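2-hydroxyethylphosphonate dioxygenase (Streptomyces viridochromogenes, PDB 4YAR) catalyses the iron-dependent, oxygen-consuming cleavage of 2-hydroxyethylphosphonate to hydroxymethylphosphonate and formate in the biosynthesis of the antibiotic phosphinothricin tripeptide. Local coordinates at residues Lys76-Glu79 with Glu80-Ser84; Thr306-Asp309 with Ser310-Arg314. The protein carries 1 engineered substitution. One frame throughout, in Å; residues are numbered along the deposited sequence.

Interaction 1: Lys76-Glu79 with Glu80-Ser84; sequences KSAE and EMHAS. With CD (cadmium ion), chain J.
S77 and E80 grip each other twice. S77 N donates to E80 OE1 over 2.8 Å, and the bond is nearly straight at 169°. It arrives on the anti side of the carboxylate. In return E80 N donates to S77 OG over 3.1 Å. S77 OG can accept this bond because chi1 of 68° sets it between the backbone N and the carbonyl carbon, close against E80 CG. E80 also holds the cadmium ion through both carboxylate oxygens, with E80 OE1 at 2.4 Å and E80 OE2 at 2.6 Å from the metal, and a water is a further ligand. E80 OE1 thus serves the cap and the metal together, which should fix the rotation of the carboxylate.

K76 runs across E80, with K76 CG 3.6 Å from E80 CB. Its extended chain carries the ammonium past the E80 backbone to T100 O. Along the helix the backbone bonds follow in order, from M81 N to S77 O, H82 N to A78 O and A83 N to E79 O. The H82 ring has A78 O over one face, 3.2 Å above its plane, and H82 NE2 is hydrogen-bonded to D383 OD2. At the far end S84 OG makes a short bond of 2.5 Å to M81 O and also bonds T100 N. The arrangement is a capping box at the start of helix 78-82, just after strand 73-76.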
ATOM      1  N   LYS A  76      -0.457  16.699  11.625  1.00 17.39           N
ATOM      2  CA  LYS A  76      -1.792  17.004  12.111  1.00 18.90           C
ATOM      3  C   LYS A  76      -1.762  16.931  13.604  1.00 18.78           C
ATOM      4  O   LYS A  76      -1.327  15.925  14.172  1.00 17.34           O
ATOM      5  CB  LYS A  76      -2.821  15.991  11.578  1.00 18.71           C
ATOM      6  CG  LYS A  76      -4.258  16.361  11.900  1.00 19.25           C
ATOM      7  CD  LYS A  76      -5.194  15.488  11.091  1.00 19.17           C
ATOM      8  CE  LYS A  76      -6.636  15.857  11.292  1.00 22.02           C
ATOM      9  NZ  LYS A  76      -7.452  15.155  10.266  1.00 22.74           N
ATOM     10  N   SER A  77      -2.208  17.987  14.285  1.00 18.11           N
ATOM     11  CA  SER A  77      -1.958  18.043  15.723  1.00 19.53           C
ATOM     12  C   SER A  77      -3.038  17.201  16.409  1.00 17.72           C
ATOM     13  O   SER A  77      -3.974  16.806  15.790  1.00 20.08           O
ATOM     14  CB  SER A  77      -2.031  19.477  16.227  1.00 21.36           C
ATOM     15  OG  SER A  77      -3.402  19.898  16.101  1.00 19.94           O
ATOM     16  N   ALA A  78      -2.824  16.868  17.670  1.00 18.62           N
ATOM     17  CA  ALA A  78      -3.800  16.135  18.453  1.00 19.64           C
ATOM     18  C   ALA A  78      -5.093  16.919  18.429  1.00 22.74           C
ATOM     19  O   ALA A  78      -6.149  16.322  18.312  1.00 20.44           O
ATOM     20  CB  ALA A  78      -3.294  15.914  19.862  1.00 22.80           C
ATOM     21  N   GLU A  79      -5.014  18.246  18.595  1.00 20.85           N
ATOM     22  CA  GLU A  79      -6.239  19.051  18.630  1.00 23.81           C
ATOM     23  C   GLU A  79      -7.011  18.925  17.295  1.00 21.42           C
ATOM     24  O   GLU A  79      -8.201  18.729  17.295  1.00 21.76           O
ATOM     25  CB  GLU A  79      -5.877  20.499  19.041  1.00 25.92           C
ATOM     26  CG  GLU A  79      -5.333  20.635  20.466  1.00 30.65           C
ATOM     27  CD  GLU A  79      -3.830  20.191  20.706  1.00 37.07           C
ATOM     28  OE1 GLU A  79      -3.013  19.894  19.733  1.00 25.69           O
ATOM     29  OE2 GLU A  79      -3.457  20.125  21.930  1.00 43.46           O
ATOM     30  N   GLU A  80      -6.319  18.935  16.162  1.00 21.36           N
ATOM     31  CA  GLU A  80      -6.933  18.763  14.836  1.00 21.75           C
ATOM     32  C   GLU A  80      -7.560  17.394  14.613  1.00 19.22           C
ATOM     33  O   GLU A  80      -8.623  17.222  13.943  1.00 21.17           O
ATOM     34  CB  GLU A  80      -5.890  19.053  13.725  1.00 23.06           C
ATOM     35  CG  GLU A  80      -5.556  20.545  13.620  1.00 23.96           C
ATOM     36  CD  GLU A  80      -4.299  20.872  12.848  1.00 26.58           C
ATOM     37  OE1 GLU A  80      -3.349  20.036  12.728  1.00 25.23           O
ATOM     38  OE2 GLU A  80      -4.265  22.006  12.361  1.00 29.29           O
ATOM     39  N   MET A  81      -6.862  16.390  15.134  1.00 20.12           N
ATOM     40  CA  MET A  81      -7.383  15.008  15.103  1.00 18.37           C
ATOM     41  C   MET A  81      -8.696  14.890  15.901  1.00 17.63           C
ATOM     42  O   MET A  81      -9.737  14.432  15.371  1.00 16.37           O
ATOM     43  CB  MET A  81      -6.318  14.082  15.605  1.00 18.89           C
ATOM     44  CG  MET A  81      -6.662  12.610  15.617  1.00 20.92           C
ATOM     45  SD  MET A  81      -7.536  12.084  17.096  1.00 21.25           S
ATOM     46  CE  MET A  81      -7.150  10.317  17.078  1.00 23.07           C
ATOM     47  N   HIS A  82      -8.658  15.407  17.134  1.00 18.68           N
ATOM     48  CA  HIS A  82      -9.865  15.397  17.988  1.00 20.20           C
ATOM     49  C   HIS A  82     -10.996  16.165  17.326  1.00 19.80           C
ATOM     50  O   HIS A  82     -12.130  15.684  17.265  1.00 20.37           O
ATOM     51  CB  HIS A  82      -9.576  16.038  19.351  1.00 24.02           C
ATOM     52  CG  HIS A  82      -8.573  15.296  20.162  1.00 26.19           C
ATOM     53  ND1 HIS A  82      -7.926  15.855  21.250  1.00 28.94           N
ATOM     54  CD2 HIS A  82      -8.072  14.046  20.033  1.00 27.70           C
ATOM     55  CE1 HIS A  82      -7.094  14.967  21.775  1.00 30.79           C
ATOM     56  NE2 HIS A  82      -7.154  13.865  21.039  1.00 29.20           N
ATOM     57  N   ALA A  83     -10.662  17.332  16.760  1.00 22.05           N
ATOM     58  CA  ALA A  83     -11.688  18.121  15.974  1.00 24.39           C
ATOM     59  C   ALA A  83     -12.268  17.432  14.724  1.00 22.69           C
ATOM     60  O   ALA A  83     -13.269  17.908  14.178  1.00 21.45           O
ATOM     61  CB  ALA A  83     -11.169  19.471  15.566  1.00 25.33           C
ATOM     62  N   SER A  84     -11.656  16.330  14.268  1.00 21.12           N
ATOM     63  CA  SER A  84     -12.153  15.627  13.057  1.00 20.90           C
ATOM     64  C   SER A  84     -13.263  14.672  13.392  1.00 20.31           C
ATOM     65  O   SER A  84     -13.894  14.126  12.464  1.00 19.75           O
ATOM     66  CB  SER A  84     -11.024  14.904  12.321  1.00 21.41           C
ATOM     67  OG  SER A  84     -10.555  13.772  13.054  1.00 20.09           O
TER
HETATM   68 CD    CD J 509      -1.713  21.621  11.888  1.00 51.39          CD
HETATM   69  O   HOH W   1       0.056  20.143  12.902  1.00 31.41           O

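Interaction 2: Thr306-Asp309 with Ser310-Arg314; sequences TIED and SRRSR
D309 CG lies anti to its carbonyl carbon, chi1 -68°, and the R312 chain bends at chi3. Together they bring the D309 carboxylate to the R312 guanidinium, three residues on. The salt bridge runs from R312 NH1 to D309 OD1 at 3.0 Å. OD1 lies at the edge of the guanidinium, near its plane, while the two flat groups are turned 59° apart. The other oxygen of D309 works at the helix start. T306 N donates to D309 OD2 over 2.9 Å, from above the carboxylate plane. D309 N answers with a bond of 2.9 Å to T306 OG1. This is a capping box, and D309 therefore joins the cap to R312.

Over one face of the R312 guanidinium lies E308 O. E308 OE1 is 4.3 Å from R312 NH2 and well out of the guanidinium plane, so only the charges are near. R311 lies alongside I307, pointing the same way. I307 CG2 sits over one face of the R311 guanidinium, 3.5 Å from R311 NH1, and E308 CG is at its edge. The main chain is bonded from S310 N to T306 O and from R311 N to I307 O. S313 OG closes on S310 O at 2.6 Å. I307 N bonds D172 at the helix start. Helix 307-312 leads into strand 315-317, and S310 OG and S313 OG hydrogen-bond to the backbone of S324 in strand 320-324.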
ATOM      1  N   THR A 306      -0.339 -11.378  18.755  1.00 16.09           N
ATOM      2  CA  THR A 306      -0.732 -11.068  20.139  1.00 16.56           C
ATOM      3  C   THR A 306       0.242 -10.065  20.735  1.00 17.05           C
ATOM      4  O   THR A 306       1.315  -9.826  20.214  1.00 14.65           O
ATOM      5  CB  THR A 306      -0.708 -12.310  21.054  1.00 17.37           C
ATOM      6  OG1 THR A 306       0.625 -12.829  21.114  1.00 17.94           O
ATOM      7  CG2 THR A 306      -1.623 -13.369  20.552  1.00 18.45           C
ATOM      8  N   ILE A 307      -0.137  -9.505  21.883  1.00 15.23           N
ATOM      9  CA  ILE A 307       0.778  -8.666  22.645  1.00 17.09           C
ATOM     10  C   ILE A 307       2.111  -9.410  22.894  1.00 18.48           C
ATOM     11  O   ILE A 307       3.202  -8.849  22.742  1.00 18.21           O
ATOM     12  CB  ILE A 307       0.117  -8.303  23.966  1.00 16.97           C
ATOM     13  CG1 ILE A 307      -1.093  -7.367  23.695  1.00 19.40           C
ATOM     14  CG2 ILE A 307       1.041  -7.555  24.841  1.00 18.37           C
ATOM     15  CD1 ILE A 307      -2.244  -7.596  24.661  1.00 19.34           C
ATOM     16  N   GLU A 308       2.002 -10.649  23.297  1.00 20.26           N
ATOM     17  CA  GLU A 308       3.175 -11.426  23.630  1.00 22.64           C
ATOM     18  C   GLU A 308       4.017 -11.692  22.416  1.00 20.06           C
ATOM     19  O   GLU A 308       5.255 -11.601  22.503  1.00 21.23           O
ATOM     20  CB  GLU A 308       2.809 -12.725  24.322  1.00 27.04           C
ATOM     21  CG  GLU A 308       2.375 -12.443  25.747  1.00 40.73           C
ATOM     22  CD  GLU A 308       1.914 -13.671  26.520  1.00 55.88           C
ATOM     23  OE1 GLU A 308       1.204 -14.540  25.931  1.00 72.04           O
ATOM     24  OE2 GLU A 308       2.255 -13.734  27.730  1.00 58.01           O
ATOM     25  N   ASP A 309       3.384 -11.979  21.275  1.00 20.31           N
ATOM     26  CA  ASP A 309       4.150 -12.029  20.011  1.00 20.60           C
ATOM     27  C   ASP A 309       4.931 -10.725  19.832  1.00 20.11           C
ATOM     28  O   ASP A 309       6.126 -10.698  19.466  1.00 20.50           O
ATOM     29  CB  ASP A 309       3.246 -12.206  18.733  1.00 19.80           C
ATOM     30  CG  ASP A 309       2.529 -13.557  18.603  1.00 20.48           C
ATOM     31  OD1 ASP A 309       3.013 -14.647  19.029  1.00 18.93           O
ATOM     32  OD2 ASP A 309       1.394 -13.573  18.028  1.00 17.49           O
ATOM     33  N   SER A 310       4.279  -9.566  19.975  1.00 18.80           N
ATOM     34  CA  SER A 310       4.988  -8.344  19.730  1.00 17.19           C
ATOM     35  C   SER A 310       6.142  -8.140  20.766  1.00 18.29           C
ATOM     36  O   SER A 310       7.230  -7.702  20.426  1.00 19.37           O
ATOM     37  CB  SER A 310       4.037  -7.116  19.732  1.00 16.22           C
ATOM     38  OG  SER A 310       3.131  -7.272  18.699  1.00 16.02           O
ATOM     39  N   ARG A 311       5.886  -8.497  22.014  1.00 19.94           N
ATOM     40  CA  ARG A 311       6.922  -8.430  23.035  1.00 21.32           C
ATOM     41  C   ARG A 311       8.122  -9.288  22.682  1.00 19.62           C
ATOM     42  O   ARG A 311       9.275  -8.851  22.831  1.00 20.74           O
ATOM     43  CB  ARG A 311       6.361  -8.901  24.402  1.00 23.67           C
ATOM     44  CG  ARG A 311       5.596  -7.852  25.167  1.00 27.72           C
ATOM     45  CD  ARG A 311       5.571  -8.281  26.651  1.00 31.62           C
ATOM     46  NE  ARG A 311       4.611  -7.504  27.400  1.00 30.38           N
ATOM     47  CZ  ARG A 311       3.387  -7.915  27.732  1.00 29.90           C
ATOM     48  NH1 ARG A 311       2.927  -9.125  27.382  1.00 32.26           N
ATOM     49  NH2 ARG A 311       2.617  -7.124  28.431  1.00 29.33           N
ATOM     50  N   ARG A 312       7.863 -10.497  22.191  1.00 20.00           N
ATOM     51  CA  ARG A 312       8.962 -11.439  21.854  1.00 21.46           C
ATOM     52  C   ARG A 312       9.758 -10.915  20.695  1.00 22.29           C
ATOM     53  O   ARG A 312      10.924 -11.197  20.574  1.00 21.79           O
ATOM     54  CB  ARG A 312       8.445 -12.782  21.434  1.00 25.05           C
ATOM     55  CG  ARG A 312       8.062 -13.689  22.574  1.00 31.42           C
ATOM     56  CD  ARG A 312       7.648 -15.020  22.006  1.00 38.40           C
ATOM     57  NE  ARG A 312       6.604 -15.529  22.864  1.00 46.74           N
ATOM     58  CZ  ARG A 312       5.303 -15.565  22.595  1.00 48.80           C
ATOM     59  NH1 ARG A 312       4.798 -15.185  21.420  1.00 48.61           N
ATOM     60  NH2 ARG A 312       4.490 -16.048  23.530  1.00 53.76           N
ATOM     61  N   SER A 313       9.099 -10.119  19.831  1.00 20.06           N
ATOM     62  CA  SER A 313       9.754  -9.522  18.666  1.00 18.90           C
ATOM     63  C   SER A 313      10.659  -8.354  19.010  1.00 19.60           C
ATOM     64  O   SER A 313      11.368  -7.829  18.164  1.00 22.02           O
ATOM     65  CB  SER A 313       8.704  -9.134  17.659  1.00 20.17           C
ATOM     66  OG  SER A 313       8.165  -7.882  17.976  1.00 18.26           O
ATOM     67  N   ARG A 314      10.673  -7.882  20.247  1.00 19.88           N
ATOM     68  CA  ARG A 314      11.365  -6.639  20.505  1.00 22.26           C
ATOM     69  C   ARG A 314      12.802  -6.627  20.074  1.00 21.56           C
ATOM     70  O   ARG A 314      13.496  -7.612  20.241  1.00 23.34           O
ATOM     71  CB  ARG A 314      11.360  -6.302  21.993  1.00 26.47           C
ATOM     72  CG  ARG A 314      10.147  -5.497  22.399  1.00 30.00           C
ATOM     73  CD  ARG A 314      10.277  -5.269  23.916  1.00 36.33           C
ATOM     74  NE  ARG A 314       9.861  -6.453  24.648  1.00 41.88           N
ATOM     75  CZ  ARG A 314      10.143  -6.678  25.936  1.00 53.08           C
ATOM     76  NH1 ARG A 314      10.890  -5.818  26.629  1.00 52.90           N
ATOM     77  NH2 ARG A 314       9.677  -7.776  26.529  1.00 54.52           N
TER

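How the interactions relate
Each contact lies on one short helix opened by a capping box, serine with glutamate in interaction 1 and threonine with aspartate in interaction 2. They hold different elements, and their centres are about 30 Å apart. Interaction 1 follows strand 73-76 and interaction 2 precedes strand 315-317, the two strands outermost, within this chain, in the same seven-stranded antiparallel sheet. Interaction 1 is partly buried, with A78 and M81 covered. Interaction 2 is a surface contact, with S310 its buried residue. Their chemistry differs mainly at the capping acid. In residues 76-84 it also binds cadmium, while in residues 306-314 it pairs with an arginine.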